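Local structure of hypothetical protein PH1320 (Pyrococcus horikoshii, 2E87) at residues R103-L108 with S138-I143; A96-A101 with D145-L150; D15-K20 with R58-K63. The protein is of unknown function but binds GDP and is probably an Obg-type GTP-binding protein of the NOG1 family. One frame throughout, in Å; residues are numbered along the deposited sequence.

Interaction 1: R103-L108 with S138-I143; sequences RIIREL and SVLRDI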
loop_
_atom_site.group_PDB
_atom_site.type_symbol
_atom_site.label_atom_id
_atom_site.label_comp_id
_atom_site.label_asym_id
_atom_site.label_seq_id
_atom_site.Cartn_x
_atom_site.Cartn_y
_atom_site.Cartn_z
ATOM N N ARG A 103 15.343 21.718 -4.724
ATOM C CA ARG A 103 15.826 22.847 -3.939
ATOM C C ARG A 103 17.158 23.408 -4.441
ATOM O O ARG A 103 17.292 24.611 -4.615
ATOM C CB ARG A 103 15.930 22.434 -2.461
ATOM C CG ARG A 103 15.402 23.451 -1.456
ATOM C CD ARG A 103 14.505 22.800 -0.386
ATOM N NE ARG A 103 15.039 21.541 0.133
ATOM C CZ ARG A 103 16.256 21.384 0.656
ATOM N NH1 ARG A 103 17.090 22.414 0.737
ATOM N NH2 ARG A 103 16.647 20.185 1.087
ATOM N N ILE A 104 18.140 22.550 -4.682
ATOM C CA ILE A 104 19.435 23.021 -5.160
ATOM C C ILE A 104 19.347 23.653 -6.554
ATOM O O ILE A 104 20.074 24.599 -6.868
ATOM C CB ILE A 104 20.439 21.879 -5.246
ATOM C CG1 ILE A 104 20.226 20.918 -4.083
ATOM C CG2 ILE A 104 21.844 22.437 -5.218
ATOM C CD1 ILE A 104 20.202 21.601 -2.718
ATOM N N ILE A 105 18.466 23.120 -7.394
ATOM C CA ILE A 105 18.315 23.639 -8.748
ATOM C C ILE A 105 17.698 25.029 -8.755
ATOM O O ILE A 105 18.070 25.878 -9.568
ATOM C CB ILE A 105 17.486 22.667 -9.606
ATOM C CG1 ILE A 105 18.366 21.465 -9.961
ATOM C CG2 ILE A 105 16.964 23.353 -10.851
ATOM C CD1 ILE A 105 17.614 20.333 -10.584
ATOM N N ARG A 106 16.760 25.255 -7.843
ATOM C CA ARG A 106 16.116 26.551 -7.717
ATOM C C ARG A 106 17.175 27.559 -7.272
ATOM O O ARG A 106 17.264 28.675 -7.784
ATOM C CB ARG A 106 14.999 26.481 -6.675
ATOM C CG ARG A 106 14.391 27.828 -6.368
ATOM C CD ARG A 106 13.764 28.429 -7.615
ATOM N NE ARG A 106 13.881 29.884 -7.635
ATOM C CZ ARG A 106 13.304 30.666 -8.540
ATOM N NH1 ARG A 106 12.559 30.133 -9.503
ATOM N NH2 ARG A 106 13.482 31.980 -8.490
ATOM N N GLU A 107 17.985 27.141 -6.314
ATOM C CA GLU A 107 19.046 27.981 -5.786
ATOM C C GLU A 107 20.084 28.259 -6.875
ATOM O O GLU A 107 20.557 29.383 -7.030
ATOM C CB GLU A 107 19.697 27.277 -4.597
ATOM C CG GLU A 107 20.752 28.069 -3.871
ATOM C CD GLU A 107 21.499 27.210 -2.863
ATOM O OE1 GLU A 107 20.836 26.396 -2.174
ATOM O OE2 GLU A 107 22.741 27.347 -2.757
ATOM N N LEU A 108 20.443 27.234 -7.635
ATOM C CA LEU A 108 21.425 27.427 -8.689
ATOM C C LEU A 108 20.877 28.390 -9.737
ATOM O O LEU A 108 21.595 29.251 -10.219
ATOM C CB LEU A 108 21.795 26.086 -9.333
ATOM C CG LEU A 108 22.628 25.167 -8.436
ATOM C CD1 LEU A 108 22.781 23.783 -9.078
ATOM C CD2 LEU A 108 23.988 25.812 -8.200
ATOM N N SER A 138 24.653 17.322 -13.226
ATOM C CA SER A 138 25.307 16.659 -12.111
ATOM C C SER A 138 24.357 16.405 -10.926
ATOM O O SER A 138 24.370 15.324 -10.333
ATOM C CB SER A 138 26.507 17.493 -11.661
ATOM O OG SER A 138 27.065 16.977 -10.470
ATOM N N VAL A 139 23.552 17.402 -10.570
ATOM C CA VAL A 139 22.605 17.230 -9.474
ATOM C C VAL A 139 21.668 16.079 -9.825
ATOM O O VAL A 139 21.412 15.211 -8.997
ATOM C CB VAL A 139 21.786 18.530 -9.217
ATOM C CG1 VAL A 139 20.666 18.277 -8.225
ATOM C CG2 VAL A 139 22.693 19.614 -8.672
ATOM N N LEU A 140 21.191 16.039 -11.066
ATOM C CA LEU A 140 20.276 14.970 -11.479
ATOM C C LEU A 140 20.955 13.609 -11.497
ATOM O O LEU A 140 20.319 12.586 -11.212
ATOM C CB LEU A 140 19.673 15.258 -12.862
ATOM C CG LEU A 140 18.765 16.483 -12.920
ATOM C CD1 LEU A 140 18.237 16.704 -14.347
ATOM C CD2 LEU A 140 17.623 16.271 -11.917
ATOM N N ARG A 141 22.238 13.579 -11.853
ATOM C CA ARG A 141 22.936 12.305 -11.847
ATOM C C ARG A 141 23.174 11.867 -10.415
ATOM O O ARG A 141 23.244 10.679 -10.144
ATOM C CB ARG A 141 24.238 12.369 -12.650
ATOM C CG ARG A 141 23.941 12.479 -14.132
ATOM C CD ARG A 141 25.162 12.419 -15.008
ATOM N NE ARG A 141 24.818 12.658 -16.412
ATOM C CZ ARG A 141 25.221 13.722 -17.109
ATOM N NH1 ARG A 141 25.984 14.646 -16.527
ATOM N NH2 ARG A 141 24.871 13.859 -18.386
ATOM N N ASP A 142 23.245 12.815 -9.488
ATOM C CA ASP A 142 23.425 12.443 -8.090
ATOM C C ASP A 142 22.214 11.616 -7.618
ATOM O O ASP A 142 22.358 10.730 -6.775
ATOM C CB ASP A 142 23.531 13.675 -7.183
ATOM C CG ASP A 142 24.827 14.447 -7.365
ATOM O OD1 ASP A 142 25.824 13.852 -7.818
ATOM O OD2 ASP A 142 24.847 15.654 -7.026
ATOM N N ILE A 143 21.023 11.913 -8.150
ATOM C CA ILE A 143 19.823 11.181 -7.738
ATOM C C ILE A 143 19.281 10.170 -8.750
ATOM O O ILE A 143 18.199 9.624 -8.538
ATOM C CB ILE A 143 18.641 12.137 -7.370
ATOM C CG1 ILE A 143 18.164 12.882 -8.608
ATOM C CG2 ILE A 143 19.063 13.120 -6.292
ATOM C CD1 ILE A 143 16.843 13.592 -8.402
#

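Interaction 2: A96-A101 with D145-L150; sequences AGIDWA and DRLRYL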
loop_
_atom_site.group_PDB
_atom_site.type_symbol
_atom_site.label_atom_id
_atom_site.label_comp_id
_atom_site.label_asym_id
_atom_site.label_seq_id
_atom_site.Cartn_x
_atom_site.Cartn_y
_atom_site.Cartn_z
ATOM N N ALA A 96 13.110 12.111 -0.667
ATOM C CA ALA A 96 13.839 13.248 -0.119
ATOM C C ALA A 96 14.974 13.664 -1.057
ATOM O O ALA A 96 15.374 14.817 -1.083
ATOM C CB ALA A 96 14.387 12.914 1.271
ATOM N N GLY A 97 15.495 12.719 -1.823
ATOM C CA GLY A 97 16.541 13.060 -2.762
ATOM C C GLY A 97 15.948 13.944 -3.855
ATOM O O GLY A 97 16.602 14.848 -4.366
ATOM N N ILE A 98 14.699 13.685 -4.213
ATOM C CA ILE A 98 14.030 14.473 -5.241
ATOM C C ILE A 98 13.833 15.910 -4.736
ATOM O O ILE A 98 14.190 16.868 -5.409
ATOM C CB ILE A 98 12.683 13.821 -5.621
ATOM C CG1 ILE A 98 12.948 12.515 -6.375
ATOM C CG2 ILE A 98 11.870 14.746 -6.472
ATOM C CD1 ILE A 98 11.697 11.854 -6.952
ATOM N N ASP A 99 13.300 16.044 -3.525
ATOM C CA ASP A 99 13.074 17.352 -2.923
ATOM C C ASP A 99 14.389 18.123 -2.834
ATOM O O ASP A 99 14.440 19.328 -3.094
ATOM C CB ASP A 99 12.461 17.185 -1.522
ATOM C CG ASP A 99 12.418 18.492 -0.742
ATOM O OD1 ASP A 99 13.432 18.836 -0.092
ATOM O OD2 ASP A 99 11.378 19.183 -0.790
ATOM N N TRP A 100 15.452 17.421 -2.462
ATOM C CA TRP A 100 16.753 18.041 -2.360
ATOM C C TRP A 100 17.167 18.601 -3.731
ATOM O O TRP A 100 17.610 19.740 -3.830
ATOM C CB TRP A 100 17.782 17.012 -1.872
ATOM C CG TRP A 100 19.202 17.495 -1.987
ATOM C CD1 TRP A 100 19.856 18.334 -1.133
ATOM C CD2 TRP A 100 20.110 17.240 -3.072
ATOM N NE1 TRP A 100 21.113 18.623 -1.620
ATOM C CE2 TRP A 100 21.291 17.968 -2.810
ATOM C CE3 TRP A 100 20.034 16.474 -4.241
ATOM C CZ2 TRP A 100 22.388 17.953 -3.675
ATOM C CZ3 TRP A 100 21.130 16.460 -5.107
ATOM C CH2 TRP A 100 22.289 17.199 -4.816
ATOM N N ALA A 101 17.005 17.806 -4.785
ATOM C CA ALA A 101 17.387 18.220 -6.133
ATOM C C ALA A 101 16.604 19.457 -6.585
ATOM O O ALA A 101 17.171 20.384 -7.179
ATOM C CB ALA A 101 17.172 17.064 -7.112
ATOM N N ASP A 145 20.057 7.038 -9.444
ATOM C CA ASP A 145 19.755 5.734 -8.851
ATOM C C ASP A 145 18.431 5.824 -8.083
ATOM O O ASP A 145 17.602 4.918 -8.150
ATOM C CB ASP A 145 20.862 5.270 -7.894
ATOM C CG ASP A 145 22.060 4.665 -8.619
ATOM O OD1 ASP A 145 21.938 4.350 -9.829
ATOM O OD2 ASP A 145 23.121 4.492 -7.963
ATOM N N ARG A 146 18.243 6.907 -7.339
ATOM C CA ARG A 146 16.992 7.086 -6.602
ATOM C C ARG A 146 15.797 7.168 -7.570
ATOM O O ARG A 146 14.745 6.607 -7.308
ATOM C CB ARG A 146 17.029 8.353 -5.746
ATOM C CG ARG A 146 17.902 8.301 -4.510
ATOM C CD ARG A 146 17.684 9.586 -3.718
ATOM N NE ARG A 146 18.626 9.807 -2.627
ATOM C CZ ARG A 146 19.932 9.978 -2.784
ATOM N NH1 ARG A 146 20.473 9.950 -3.996
ATOM N NH2 ARG A 146 20.699 10.187 -1.725
ATOM N N LEU A 147 15.957 7.856 -8.690
ATOM C CA LEU A 147 14.856 7.959 -9.638
ATOM C C LEU A 147 14.558 6.587 -10.227
ATOM O O LEU A 147 13.404 6.184 -10.365
ATOM C CB LEU A 147 15.200 8.921 -10.765
ATOM C CG LEU A 147 15.390 10.393 -10.406
ATOM C CD1 LEU A 147 15.922 11.113 -11.643
ATOM C CD2 LEU A 147 14.072 11.017 -9.917
ATOM N N ARG A 148 15.613 5.865 -10.569
ATOM C CA ARG A 148 15.449 4.549 -11.142
ATOM C C ARG A 148 14.749 3.633 -10.140
ATOM O O ARG A 148 13.849 2.889 -10.504
ATOM C CB ARG A 148 16.809 4.018 -11.569
ATOM C CG ARG A 148 17.269 4.673 -12.859
ATOM C CD ARG A 148 18.740 4.460 -13.150
ATOM N NE ARG A 148 19.071 5.054 -14.439
ATOM C CZ ARG A 148 18.702 4.542 -15.606
ATOM N NH1 ARG A 148 18.004 3.414 -15.651
ATOM N NH2 ARG A 148 18.985 5.182 -16.722
ATOM N N TYR A 149 15.149 3.710 -8.878
ATOM C CA TYR A 149 14.506 2.909 -7.846
ATOM C C TYR A 149 13.022 3.298 -7.711
ATOM O O TYR A 149 12.167 2.427 -7.604
ATOM C CB TYR A 149 15.203 3.095 -6.503
ATOM C CG TYR A 149 14.314 2.802 -5.308
ATOM C CD1 TYR A 149 14.065 1.491 -4.895
ATOM C CD2 TYR A 149 13.691 3.848 -4.603
ATOM C CE1 TYR A 149 13.215 1.223 -3.803
ATOM C CE2 TYR A 149 12.842 3.593 -3.519
ATOM C CZ TYR A 149 12.606 2.280 -3.126
ATOM O OH TYR A 149 11.749 2.041 -2.078
ATOM N N LEU A 150 12.716 4.591 -7.708
ATOM C CA LEU A 150 11.321 5.017 -7.569
ATOM C C LEU A 150 10.453 4.485 -8.703
ATOM O O LEU A 150 9.271 4.208 -8.519
ATOM C CB LEU A 150 11.216 6.546 -7.521
ATOM C CG LEU A 150 11.633 7.141 -6.184
ATOM C CD1 LEU A 150 11.739 8.639 -6.300
ATOM C CD2 LEU A 150 10.622 6.749 -5.108
#

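Interaction 3: D15-K20 with R58-K63; sequences DELIDK and RDNLRK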
loop_
_atom_site.group_PDB
_atom_site.type_symbol
_atom_site.label_atom_id
_atom_site.label_comp_id
_atom_site.label_asym_id
_atom_site.label_seq_id
_atom_site.Cartn_x
_atom_site.Cartn_y
_atom_site.Cartn_z
ATOM N N ASP A 15 19.090 11.166 -17.276
ATOM C CA ASP A 15 19.347 11.485 -18.677
ATOM C C ASP A 15 18.125 11.993 -19.433
ATOM O O ASP A 15 18.212 12.964 -20.193
ATOM C CB ASP A 15 19.901 10.271 -19.419
ATOM C CG ASP A 15 21.288 9.886 -18.957
ATOM O OD1 ASP A 15 22.036 10.785 -18.506
ATOM O OD2 ASP A 15 21.629 8.684 -19.063
ATOM N N GLU A 16 16.987 11.339 -19.228
ATOM C CA GLU A 16 15.765 11.747 -19.918
ATOM C C GLU A 16 15.350 13.139 -19.470
ATOM O O GLU A 16 14.862 13.923 -20.272
ATOM C CB GLU A 16 14.622 10.742 -19.654
ATOM C CG GLU A 16 14.970 9.303 -20.012
ATOM C CD GLU A 16 13.934 8.273 -19.530
ATOM O OE1 GLU A 16 13.318 8.474 -18.456
ATOM O OE2 GLU A 16 13.754 7.241 -20.225
ATOM N N LEU A 17 15.553 13.454 -18.194
ATOM C CA LEU A 17 15.167 14.770 -17.693
ATOM C C LEU A 17 16.111 15.813 -18.257
ATOM O O LEU A 17 15.701 16.907 -18.636
ATOM C CB LEU A 17 15.225 14.821 -16.169
ATOM C CG LEU A 17 13.975 15.266 -15.403
ATOM C CD1 LEU A 17 14.427 15.966 -14.121
ATOM C CD2 LEU A 17 13.123 16.210 -16.235
ATOM N N ILE A 18 17.390 15.466 -18.304
ATOM C CA ILE A 18 18.395 16.373 -18.831
ATOM C C ILE A 18 18.052 16.699 -20.276
ATOM O O ILE A 18 17.954 17.862 -20.656
ATOM C CB ILE A 18 19.797 15.737 -18.777
ATOM C CG1 ILE A 18 20.264 15.639 -17.326
ATOM C CG2 ILE A 18 20.777 16.559 -19.599
ATOM C CD1 ILE A 18 21.544 14.817 -17.153
ATOM N N ASP A 19 17.844 15.659 -21.073
ATOM C CA ASP A 19 17.521 15.844 -22.472
ATOM C C ASP A 19 16.249 16.652 -22.671
ATOM O O ASP A 19 16.205 17.552 -23.512
ATOM C CB ASP A 19 17.413 14.485 -23.168
ATOM C CG ASP A 19 18.773 13.832 -23.381
ATOM O OD1 ASP A 19 19.768 14.291 -22.771
ATOM O OD2 ASP A 19 18.851 12.853 -24.157
ATOM N N LYS A 20 15.219 16.343 -21.890
ATOM C CA LYS A 20 13.953 17.056 -22.005
ATOM C C LYS A 20 14.200 18.532 -21.714
ATOM O O LYS A 20 13.791 19.403 -22.472
ATOM C CB LYS A 20 12.941 16.495 -21.009
ATOM C CG LYS A 20 11.518 17.013 -21.169
ATOM C CD LYS A 20 10.608 16.418 -20.085
ATOM C CE LYS A 20 9.126 16.583 -20.404
ATOM N NZ LYS A 20 8.776 15.838 -21.654
ATOM N N ARG A 58 12.398 21.122 -12.484
ATOM C CA ARG A 58 11.650 21.235 -11.249
ATOM C C ARG A 58 10.195 20.844 -11.414
ATOM O O ARG A 58 9.612 20.253 -10.517
ATOM C CB ARG A 58 11.797 22.646 -10.682
ATOM C CG ARG A 58 13.169 22.884 -10.041
ATOM C CD ARG A 58 13.557 24.358 -10.050
ATOM N NE ARG A 58 12.513 25.165 -9.452
ATOM C CZ ARG A 58 11.869 26.138 -10.077
ATOM N NH1 ARG A 58 12.164 26.442 -11.331
ATOM N NH2 ARG A 58 10.909 26.791 -9.443
ATOM N N ASP A 59 9.613 21.128 -12.571
ATOM C CA ASP A 59 8.226 20.767 -12.783
ATOM C C ASP A 59 8.045 19.261 -12.845
ATOM O O ASP A 59 7.138 18.730 -12.208
ATOM C CB ASP A 59 7.683 21.411 -14.055
ATOM C CG ASP A 59 7.500 22.915 -13.911
ATOM O OD1 ASP A 59 7.601 23.438 -12.772
ATOM O OD2 ASP A 59 7.249 23.571 -14.944
ATOM N N ASN A 60 8.901 18.564 -13.592
ATOM C CA ASN A 60 8.766 17.113 -13.679
ATOM C C ASN A 60 9.032 16.461 -12.316
ATOM O O ASN A 60 8.240 15.636 -11.852
ATOM C CB ASN A 60 9.690 16.534 -14.761
ATOM C CG ASN A 60 9.167 16.794 -16.192
ATOM O OD1 ASN A 60 8.406 16.000 -16.748
ATOM N ND2 ASN A 60 9.569 17.923 -16.775
ATOM N N LEU A 61 10.115 16.852 -11.648
ATOM C CA LEU A 61 10.400 16.258 -10.351
ATOM C C LEU A 61 9.289 16.528 -9.337
ATOM O O LEU A 61 8.846 15.615 -8.642
ATOM C CB LEU A 61 11.732 16.766 -9.805
ATOM C CG LEU A 61 12.971 16.339 -10.595
ATOM C CD1 LEU A 61 14.150 17.076 -10.018
ATOM C CD2 LEU A 61 13.185 14.809 -10.534
ATOM N N ARG A 62 8.835 17.776 -9.260
ATOM C CA ARG A 62 7.797 18.157 -8.318
ATOM C C ARG A 62 6.509 17.370 -8.516
ATOM O O ARG A 62 5.757 17.159 -7.561
ATOM C CB ARG A 62 7.509 19.650 -8.431
ATOM C CG ARG A 62 6.615 20.188 -7.337
ATOM C CD ARG A 62 6.444 21.688 -7.475
ATOM N NE ARG A 62 7.556 22.433 -6.877
ATOM C CZ ARG A 62 8.384 23.225 -7.551
ATOM N NH1 ARG A 62 8.232 23.377 -8.865
ATOM N NH2 ARG A 62 9.351 23.880 -6.907
ATOM N N LYS A 63 6.256 16.948 -9.753
ATOM C CA LYS A 63 5.067 16.166 -10.081
ATOM C C LYS A 63 5.114 14.831 -9.351
ATOM O O LYS A 63 4.077 14.290 -8.972
ATOM C CB LYS A 63 4.984 15.919 -11.596
ATOM C CG LYS A 63 3.993 14.825 -11.994
ATOM C CD LYS A 63 3.994 14.511 -13.503
ATOM C CE LYS A 63 3.199 15.529 -14.330
ATOM N NZ LYS A 63 3.050 15.129 -15.775
#

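Interaction 1: R103-L108 with S138-I143
I105 and V139 mark the place where the two backbones come nearest, with I105 CA and V139 CA 7.7 Å apart. Helix 103-108 and the helical part 138-142 run almost exactly antiparallel, at 174° between their N-to-C directions, and the short axes pass 10.9 Å from each other. At that spacing the backbones do not meet, and the gap is bridged by branched aliphatic side chains alone, without polar contacts between the segments.

V139 stands at the middle and gives up more area to the partner than any other residue of the two segments. Its two methyls do different jobs. CG1, set anti to the backbone N by a chi1 of 171°, turns to I105 and comes within 4.3 Å of I105 CG1. CG2 lies beside the backbone N and faces the next turn of the opposite helix, where it is 4.2 Å from L108 CD1; here the two side chains lie alongside, running opposite ways. Because I105 and L108 are three residues apart on their helix, they flank V139 from successive turns.

I105 also has a second partner. Beyond CG1 its terminal methyl carries on to L140, and I105 CD1 meets L140 CD2 at 4.3 Å. These are ordinary, unforced van der Waals distances, and all four residues are buried.

The pairing joins helix 88-117 to helix 122-142, which follows it in the chain, so the two make an antiparallel helical hairpin. Its surface is shared with other members of the bundle: I105 rests on S54, V57 and R58 of helix 38-67, while L140 packs on A14 and I18 of helix 14-30. V139 leans further on W100 and A101, one turn back along helix 88-117.

Interaction 2: A96-A101 with D145-L150
I98 gives up more area to the partner than any other residue here, reaching into helix 144-156 between L147 and L150. Its CG1 lies beside the backbone N, and an extended chi2 of -173° then carries CD1 outward to meet both leucines. Against L150 the approach is tip to tip, with I98 CD1 just 3.3 Å from L150 CD1, tight for two methyl groups. L147 comes across at a slant, and its CD2 lies 3.9 Å from I98 CD1 and 4.0 Å from I98 CG1. Cutting I98 back to an alanine removes everything past CB, and a gap would probably open between the two leucine methyls and the helix, at the spot I98 fills.

One residue earlier, G97 offers a bare backbone. The long aliphatic part of R146, extended from CG to NE, lies against it, with R146 CD 3.8 Å from G97 CA and R146 NE 3.9 Å from the same atom. The fit depends on the missing side chain, for the position a CB would take is already filled by R146. G97 and R146 are also the closest backbone pair, their CA atoms 7.1 Å apart.

The axes approach to 10.1 Å and cross at -133°. Helix 38-67 packs against this crossing: I98 rests on L61, V64 and L65, and L147 also touches L61. L150 packs in addition on F91, further back along helix 88-117, and the Y149 hydroxyl is hydrogen-bonded to V86 O at the end of helix 76-86.

Interaction 3: D15-K20 with R58-K63
N60 touches both L17 and K20, each through a different part of its side chain. At the root, N60 CB sits 3.8 Å from L17 CD2. One atom on, N60 CG is still 4.0 Å from that same methyl, as the leucine and the asparagine pass side by side. The amide then slants across the methylenes of K20: N60 ND2 is 3.8 Å from K20 CD, and N60 OD1 is 3.8 Å from K20 CE. The lysine therefore packs here with its carbon chain. It leaves its backbone with CG anti to N and stays extended until chi4, where a bend of 63° turns the ammonium away from the amide oxygen instead of toward it. The amide finds its polar partner on its own helix, since N60 ND2 donates to V56 O one turn back.

L17 divides its methyls between two residues. While CD2 serves N60, its CD1 comes 3.8 Å from L61 CG and 4.0 Å from L61 CD2, the two leucines crossing at a slant. L17 does this with a chi1 of -126°, an uncommon setting for a leucine.

N60 and K20 are partly exposed, while the two leucines are buried and continue into the bundle, L17 onto L140 of helix 122-142 and L61 onto I102 of helix 88-117. Helices 14-30 and 38-67 are consecutive and run at 142° to each other in these segments. They form a splayed antiparallel hairpin, part of the helical bundle that makes up the NOG1 N-terminal domain.

How the interactions relate
All three contacts lie in the N-terminal helical domain, away from the GDP pocket, with centres only 11 to 12 Å apart. Interaction 3 comes first along the chain and pairs helices 14-30 and 38-67. Interactions 1 and 2 follow and share helix 88-117, which meets helix 122-142 in the former and helix 144-156 in the latter; interaction 1 falls within the chain length that interaction 2 spans. They touch directly: I143 CD1 against A101 CB, R141 NH2 against I18 CD1, A101 CB against L61 CD1. The result is a largely apolar interior shared by five helices, which binds them into a single bundle built without strands.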